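Tail spike protein (Acinetobacter phage vB_AbaP_AS12, PDB 6EU4) probably recognises and cleaves the capsular polysaccharide of its Acinetobacter host, as phage tailspikes of this kind do, and works as a trimer. Local coordinates at residues V375-V381 against V409-F415; N448-D452 against D462-F466. One frame throughout, in Å; residues are numbered along the deposited sequence. Where two conformers were deposited one is given.

Interactions 1 and 2 follow one another along the chain, the first closing at residue 415 before the second opens at 448, and their centres lie about 9 Å apart. Both belong to the long array of parallel strands that makes up the beta-helical body of the spike, and strands 414-417 and 450-455 are neighbours in it. Gly412 N lies 2.7 Å from Asn448 O, a probable hydrogen bond joining the two contacts. Interaction 1 stacks successive corners of the solenoid in parallel register; interaction 2 ends that pattern with an antiparallel hairpin. Both touch the second subunit, so the same region also contributes to the trimer.

Interaction 1: residues V375-V381 against V409-F415; sequences VVSNSKV and VEGGSVF
Ser413 points its side chain into the bend of residues 375-381, where its OG accepts the N-H of Ser379 at 2.9 Å and donates to Glu410 O at 2.8 Å. With OG anti to the carbonyl carbon (chi1 -63°), the hydroxyl lies between Ser379 N and Glu410 O. Glu410 O is gripped twice, since Ser413 N closes the type I' turn on the same oxygen. The Glu410 side chain, bent at chi2 (89°), crosses Val376 at a slant, CG 3.7 Å from CG1, and brings OE1 to 3.0 Å from Ser377 N, which meets it nearly along the C-O axis. A water shared by OE1 and Ser377 OG adds a second bridge. At the tip of the bend, Asn378 N donates to Gly411 O from above the carbonyl plane, and its OD1 reaches over Gly412 CA.

Val381 and Phe415 meet obliquely on the same face of the sheet as Val375 and Val409. CG1 of Val381 lies in the plane of the Phe415 ring, at its edge, 3.9 Å from CD1. The Val375 side chain crosses that of Phe415 at about a right angle, with CG2 4.1 Å from CD1. On the other face, Lys380 CB packs 3.7 Å from Val414 CG1, while the extended lysine chain carries NZ to a salt bridge with Glu344 and hydrogen bonds to the backbone O of Glu420 and to Thr422 OG1 of the second subunit.

Parallel backbone bonds flank the corner, Glu410 N to Val375 O before it and Val414 N to Ser379 O after it. This stacking of consecutive coils is characteristic of a right-handed parallel beta-helix. Strands 371-376 and 380-384 thus lie on 405-409 and 414-417, with strand 336-341 on the preceding coil and 443-445 on the next.

Interaction 2: residues N448-D452 against D462-F466; sequences NASVD and DGAKF
Ser450 and Val451 bind segment 462-466 through three hydrogen bonds. Val451 and Asp462 form an antiparallel hydrogen-bonded pair, with N and O of each 3.0 Å from O and N of the other. Beside it, Lys465 N points almost straight at Ser450 OG (3.1 Å, 170°), so a serine hydroxyl takes up an N-H of the type I turn Gly463-Phe466. A water receives the N-H of Ala464 and donates to Ala449 O.

Apolar contact centres on Phe466. Its ring has Ser450 CB at the edge, and CZ lies 3.4 Å from Asp452 CB. The Asp452 carboxylate plane stands 84° from the ring. Lys465 CB lies 3.9 Å from Ser450 CB, and Val451 CG2 beside Asp462 CB.

Among polar side chains, Asp452 OD1 forms a salt bridge to Arg459 NE and OD2 a hydrogen bond to Gln461 NE2. Asp462 OD2 is hydrogen-bonded to Tyr445 OH, while OD1 accepts a weak bond from Gly463 N and lies close to the like-charged OD2 of Asp472 of the third subunit.

The hairpin of strands 450-455 and 458-462 follows strand 414-417, whose Val414 touches Ser450, Lys465 and Phe466, at the end of this run of parallel pairs.

Interaction 1: residues V375-V381 against V409-F415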
ATOM      1  N   VAL A 375      -1.292  22.345  -0.753  1.00 11.21           N
ATOM      2  CA  VAL A 375      -0.059  21.596  -0.503  1.00 11.25           C
ATOM      3  C   VAL A 375       1.016  22.615  -0.164  1.00 13.11           C
ATOM      4  O   VAL A 375       1.609  23.224  -1.067  1.00 12.86           O
ATOM      5  CB  VAL A 375       0.333  20.745  -1.717  1.00 11.62           C
ATOM      6  CG1 VAL A 375       1.525  19.856  -1.405  1.00 11.36           C
ATOM      7  CG2 VAL A 375      -0.833  19.883  -2.174  1.00 12.21           C
ATOM      8  N   VAL A 376       1.291  22.809   1.135  1.00 12.20           N
ATOM      9  CA  VAL A 376       2.082  23.937   1.594  1.00 11.10           C
ATOM     10  C   VAL A 376       3.187  23.503   2.564  1.00 12.29           C
ATOM     11  O   VAL A 376       3.131  22.440   3.183  1.00 11.41           O
ATOM     12  CB  VAL A 376       1.181  25.016   2.244  1.00 13.24           C
ATOM     13  CG1 VAL A 376       0.037  25.380   1.312  1.00 15.84           C
ATOM     14  CG2 VAL A 376       0.645  24.550   3.633  1.00 13.29           C
ATOM     15  N   SER A 377       4.208  24.360   2.676  1.00 14.42           N
ATOM     16  CA  SER A 377       5.271  24.241   3.686  0.50 15.01           C
ATOM     17  C   SER A 377       5.972  22.876   3.637  1.00 14.80           C
ATOM     18  O   SER A 377       5.906  22.068   4.571  1.00 15.10           O
ATOM     19  CB  SER A 377       4.700  24.491   5.085  0.50 15.71           C
ATOM     20  OG  SER A 377       4.190  25.805   5.187  0.50 14.07           O
ATOM     21  N   ASN A 378       6.678  22.638   2.535  1.00 13.48           N
ATOM     22  CA  ASN A 378       7.513  21.443   2.392  1.00 14.48           C
ATOM     23  C   ASN A 378       6.701  20.150   2.498  1.00 16.23           C
ATOM     24  O   ASN A 378       7.183  19.124   2.993  1.00 16.24           O
ATOM     25  CB  ASN A 378       8.645  21.442   3.411  1.00 18.17           C
ATOM     26  CG  ASN A 378       9.664  22.510   3.114  1.00 24.37           C
ATOM     27  OD1 ASN A 378      10.200  22.572   2.005  1.00 23.15           O
ATOM     28  ND2 ASN A 378       9.911  23.380   4.084  1.00 29.51           N
ATOM     29  N   SER A 379       5.492  20.174   1.969  1.00 11.30           N
ATOM     30  CA  SER A 379       4.699  18.958   1.870  1.00 10.14           C
ATOM     31  C   SER A 379       5.064  18.171   0.614  1.00 12.52           C
ATOM     32  O   SER A 379       5.678  18.678  -0.327  1.00 13.19           O
ATOM     33  CB  SER A 379       3.207  19.286   1.855  1.00 11.10           C
ATOM     34  OG  SER A 379       2.748  19.655   3.137  1.00 11.90           O
ATOM     35  N   LYS A 380       4.690  16.895   0.624  1.00 11.99           N
ATOM     36  CA  LYS A 380       4.804  16.029  -0.544  1.00 12.55           C
ATOM     37  C   LYS A 380       3.487  15.295  -0.640  1.00 13.79           C
ATOM     38  O   LYS A 380       3.149  14.534   0.270  1.00 14.67           O
ATOM     39  CB  LYS A 380       5.930  14.991  -0.435  1.00 16.36           C
ATOM     40  CG  LYS A 380       7.055  15.282   0.474  1.00 18.43           C
ATOM     41  CD  LYS A 380       7.883  14.001   0.634  1.00 17.89           C
ATOM     42  CE  LYS A 380       8.946  14.123   1.655  1.00 18.78           C
ATOM     43  NZ  LYS A 380       9.723  12.856   1.799  1.00 16.45           N
ATOM     44  N   VAL A 381       2.741  15.514  -1.718  1.00 10.99           N
ATOM     45  CA  VAL A 381       1.447  14.873  -1.899  1.00 10.55           C
ATOM     46  C   VAL A 381       1.465  14.191  -3.255  1.00 12.99           C
ATOM     47  O   VAL A 381       1.791  14.831  -4.263  1.00 12.17           O
ATOM     48  CB  VAL A 381       0.289  15.887  -1.808  1.00 11.29           C
ATOM     49  CG1 VAL A 381      -1.020  15.284  -2.247  1.00 10.93           C
ATOM     50  CG2 VAL A 381       0.159  16.420  -0.383  1.00 13.13           C
ATOM     51  N   VAL A 409       0.276  24.689  -4.723  1.00 11.52           N
ATOM     52  CA  VAL A 409       1.509  24.063  -4.273  1.00 11.18           C
ATOM     53  C   VAL A 409       2.520  25.166  -4.003  1.00 13.99           C
ATOM     54  O   VAL A 409       2.872  25.920  -4.915  1.00 13.19           O
ATOM     55  CB  VAL A 409       2.059  23.065  -5.313  1.00 11.17           C
ATOM     56  CG1 VAL A 409       3.130  22.194  -4.687  1.00 11.03           C
ATOM     57  CG2 VAL A 409       0.942  22.199  -5.902  1.00 12.37           C
ATOM     58  N   GLU A 410       3.010  25.251  -2.764  1.00 13.63           N
ATOM     59  CA  GLU A 410       3.885  26.359  -2.390  1.00 13.09           C
ATOM     60  C   GLU A 410       4.898  25.949  -1.330  1.00 13.29           C
ATOM     61  O   GLU A 410       4.842  24.860  -0.747  1.00 14.14           O
ATOM     62  CB  GLU A 410       3.060  27.561  -1.891  1.00 15.45           C
ATOM     63  CG  GLU A 410       2.497  27.409  -0.491  1.00 18.67           C
ATOM     64  CD  GLU A 410       3.447  27.892   0.603  1.00 19.65           C
ATOM     65  OE1 GLU A 410       3.786  27.089   1.500  1.00 17.13           O
ATOM     66  OE2 GLU A 410       3.884  29.065   0.561  1.00 19.76           O
ATOM     67  N   GLY A 411       5.841  26.863  -1.079  1.00 14.31           N
ATOM     68  CA  GLY A 411       6.742  26.765   0.058  1.00 17.20           C
ATOM     69  C   GLY A 411       7.597  25.507   0.100  1.00 15.15           C
ATOM     70  O   GLY A 411       7.728  24.874   1.157  1.00 16.11           O
ATOM     71  N   GLY A 412       8.212  25.156  -1.027  1.00 15.46           N
ATOM     72  CA  GLY A 412       9.063  23.990  -1.116  1.00 18.09           C
ATOM     73  C   GLY A 412       8.333  22.676  -1.292  1.00 15.51           C
ATOM     74  O   GLY A 412       8.982  21.624  -1.295  1.00 16.34           O
ATOM     75  N   SER A 413       7.011  22.700  -1.436  1.00 12.04           N
ATOM     76  CA  SER A 413       6.221  21.481  -1.555  1.00 11.94           C
ATOM     77  C   SER A 413       6.360  20.854  -2.939  1.00 13.31           C
ATOM     78  O   SER A 413       6.816  21.481  -3.898  1.00 13.50           O
ATOM     79  CB  SER A 413       4.760  21.767  -1.287  1.00 11.88           C
ATOM     80  OG  SER A 413       4.579  22.217   0.052  1.00 13.75           O
ATOM     81  N   VAL A 414       5.942  19.598  -3.029  1.00 11.86           N
ATOM     82  CA  VAL A 414       5.876  18.873  -4.294  1.00 11.95           C
ATOM     83  C   VAL A 414       4.528  18.172  -4.364  1.00 12.46           C
ATOM     84  O   VAL A 414       4.036  17.642  -3.361  1.00 11.50           O
ATOM     85  CB  VAL A 414       7.049  17.890  -4.462  1.00 15.91           C
ATOM     86  CG1 VAL A 414       7.059  16.847  -3.373  1.00 18.46           C
ATOM     87  CG2 VAL A 414       7.005  17.247  -5.841  1.00 16.24           C
ATOM     88  N   PHE A 415       3.922  18.212  -5.550  1.00 11.03           N
ATOM     89  CA  PHE A 415       2.616  17.631  -5.832  1.00 10.05           C
ATOM     90  C   PHE A 415       2.753  16.775  -7.081  1.00 11.80           C
ATOM     91  O   PHE A 415       3.250  17.253  -8.106  1.00 12.29           O
ATOM     92  CB  PHE A 415       1.572  18.737  -6.050  1.00 11.80           C
ATOM     93  CG  PHE A 415       0.181  18.243  -6.353  1.00 11.30           C
ATOM     94  CD1 PHE A 415      -0.521  17.465  -5.437  1.00 12.16           C
ATOM     95  CD2 PHE A 415      -0.448  18.602  -7.536  1.00 10.76           C
ATOM     96  CE1 PHE A 415      -1.825  17.053  -5.700  1.00 11.64           C
ATOM     97  CE2 PHE A 415      -1.742  18.184  -7.805  1.00 11.25           C
ATOM     98  CZ  PHE A 415      -2.429  17.403  -6.893  1.00 10.92           C
TER
HETATM   99  O   HOH W   1       5.365  27.822   3.683  1.00 23.27           O
HETATM  100  O   HOH W   2      11.624  21.152  -0.065  1.00 45.65           O
HETATM  101  O   HOH W   3       8.733  18.848  -0.460  1.00 26.00           O

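Interaction 2: residues N448-D452 against D462-F466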
ATOM      1  N   ASN A 448       8.911  28.521  -5.852  0.50 17.52           N
ATOM      2  CA  ASN A 448       9.516  27.691  -4.824  0.50 19.20           C
ATOM      3  C   ASN A 448       8.577  26.529  -4.547  0.50 19.94           C
ATOM      4  O   ASN A 448       8.016  26.410  -3.453  0.50 21.79           O
ATOM      5  CB  ASN A 448       9.778  28.503  -3.559  0.50 22.68           C
ATOM      6  CG  ASN A 448      10.458  27.691  -2.474  0.50 24.33           C
ATOM      7  OD1 ASN A 448      11.188  26.747  -2.758  0.50 23.64           O
ATOM      8  ND2 ASN A 448      10.218  28.062  -1.224  0.50 27.63           N
ATOM      9  N   ALA A 449       8.312  25.743  -5.581  1.00 17.73           N
ATOM     10  CA  ALA A 449       7.553  24.512  -5.437  1.00 16.61           C
ATOM     11  C   ALA A 449       7.889  23.640  -6.632  1.00 14.54           C
ATOM     12  O   ALA A 449       8.494  24.091  -7.608  1.00 14.07           O
ATOM     13  CB  ALA A 449       6.046  24.782  -5.372  1.00 15.63           C
ATOM     14  N   SER A 450       7.493  22.376  -6.537  1.00 14.49           N
ATOM     15  CA  SER A 450       7.717  21.404  -7.591  1.00 13.90           C
ATOM     16  C   SER A 450       6.425  20.664  -7.906  1.00 13.93           C
ATOM     17  O   SER A 450       5.612  20.397  -7.019  1.00 14.46           O
ATOM     18  CB  SER A 450       8.793  20.391  -7.194  1.00 15.74           C
ATOM     19  OG  SER A 450      10.070  21.046  -7.035  1.00 14.56           O
ATOM     20  N   VAL A 451       6.275  20.307  -9.182  1.00 13.43           N
ATOM     21  CA  VAL A 451       5.130  19.532  -9.645  1.00 13.49           C
ATOM     22  C   VAL A 451       5.598  18.475 -10.633  1.00 14.71           C
ATOM     23  O   VAL A 451       6.556  18.668 -11.386  1.00 15.39           O
ATOM     24  CB  VAL A 451       4.043  20.410 -10.302  1.00 16.43           C
ATOM     25  CG1 VAL A 451       3.443  21.392  -9.287  1.00 17.21           C
ATOM     26  CG2 VAL A 451       4.601  21.168 -11.495  1.00 16.74           C
ATOM     27  N   ASP A 452       4.886  17.343 -10.625  1.00 15.24           N
ATOM     28  CA  ASP A 452       5.063  16.275 -11.617  1.00 16.07           C
ATOM     29  C   ASP A 452       3.656  15.741 -11.817  1.00 15.63           C
ATOM     30  O   ASP A 452       3.205  14.870 -11.076  1.00 15.46           O
ATOM     31  CB  ASP A 452       6.038  15.201 -11.163  1.00 19.94           C
ATOM     32  CG  ASP A 452       6.240  14.114 -12.199  1.00 23.85           C
ATOM     33  OD1 ASP A 452       5.513  14.104 -13.208  1.00 21.53           O
ATOM     34  OD2 ASP A 452       7.124  13.253 -11.984  1.00 26.28           O
ATOM     35  N   ASP A 462       8.194  20.465 -13.118  1.00 15.15           N
ATOM     36  CA  ASP A 462       8.845  21.751 -12.891  1.00 14.09           C
ATOM     37  C   ASP A 462       9.299  21.830 -11.440  1.00 14.09           C
ATOM     38  O   ASP A 462       8.741  21.180 -10.559  1.00 14.75           O
ATOM     39  CB  ASP A 462       7.877  22.887 -13.226  1.00 14.86           C
ATOM     40  CG  ASP A 462       8.572  24.209 -13.532  1.00 17.12           C
ATOM     41  OD1 ASP A 462       9.815  24.281 -13.506  1.00 15.81           O
ATOM     42  OD2 ASP A 462       7.845  25.188 -13.814  1.00 18.14           O
ATOM     43  N   GLY A 463      10.310  22.650 -11.188  1.00 14.47           N
ATOM     44  CA  GLY A 463      10.733  22.925  -9.831  1.00 15.83           C
ATOM     45  C   GLY A 463      12.065  22.261  -9.512  1.00 17.39           C
ATOM     46  O   GLY A 463      12.612  21.474 -10.286  1.00 16.54           O
ATOM     47  N   ALA A 464      12.576  22.596  -8.325  1.00 18.57           N
ATOM     48  CA  ALA A 464      13.925  22.161  -7.956  1.00 19.83           C
ATOM     49  C   ALA A 464      14.050  20.642  -7.826  1.00 19.19           C
ATOM     50  O   ALA A 464      15.163  20.113  -7.951  1.00 20.44           O
ATOM     51  CB  ALA A 464      14.351  22.815  -6.648  1.00 24.30           C
ATOM     52  N   LYS A 465      12.964  19.935  -7.554  1.00 16.40           N
ATOM     53  CA  LYS A 465      13.042  18.481  -7.461  1.00 16.31           C
ATOM     54  C   LYS A 465      13.119  17.821  -8.829  1.00 17.71           C
ATOM     55  O   LYS A 465      13.375  16.613  -8.910  1.00 17.58           O
ATOM     56  CB  LYS A 465      11.848  17.956  -6.680  1.00 19.99           C
ATOM     57  CG  LYS A 465      11.882  18.406  -5.208  1.00 24.79           C
ATOM     58  CD  LYS A 465      10.917  17.670  -4.356  1.00 29.96           C
ATOM     59  CE  LYS A 465      10.990  18.193  -2.913  1.00 34.28           C
ATOM     60  NZ  LYS A 465      12.340  17.985  -2.303  1.00 35.30           N
ATOM     61  N   PHE A 466      12.927  18.588  -9.905  1.00 16.76           N
ATOM     62  CA  PHE A 466      12.909  18.065 -11.267  1.00 15.91           C
ATOM     63  C   PHE A 466      13.821  18.939 -12.115  1.00 16.57           C
ATOM     64  O   PHE A 466      13.390  19.660 -13.025  1.00 16.52           O
ATOM     65  CB  PHE A 466      11.491  18.026 -11.808  1.00 15.41           C
ATOM     66  CG  PHE A 466      10.568  17.200 -10.979  1.00 17.05           C
ATOM     67  CD1 PHE A 466      10.599  15.818 -11.068  1.00 18.46           C
ATOM     68  CD2 PHE A 466       9.695  17.780 -10.090  1.00 16.30           C
ATOM     69  CE1 PHE A 466       9.770  15.053 -10.311  1.00 17.06           C
ATOM     70  CE2 PHE A 466       8.870  17.006  -9.320  1.00 17.08           C
ATOM     71  CZ  PHE A 466       8.916  15.641  -9.424  1.00 18.07           C
TER
HETATM   72  O   HOH W   4      11.364  24.797  -6.915  1.00 18.11           O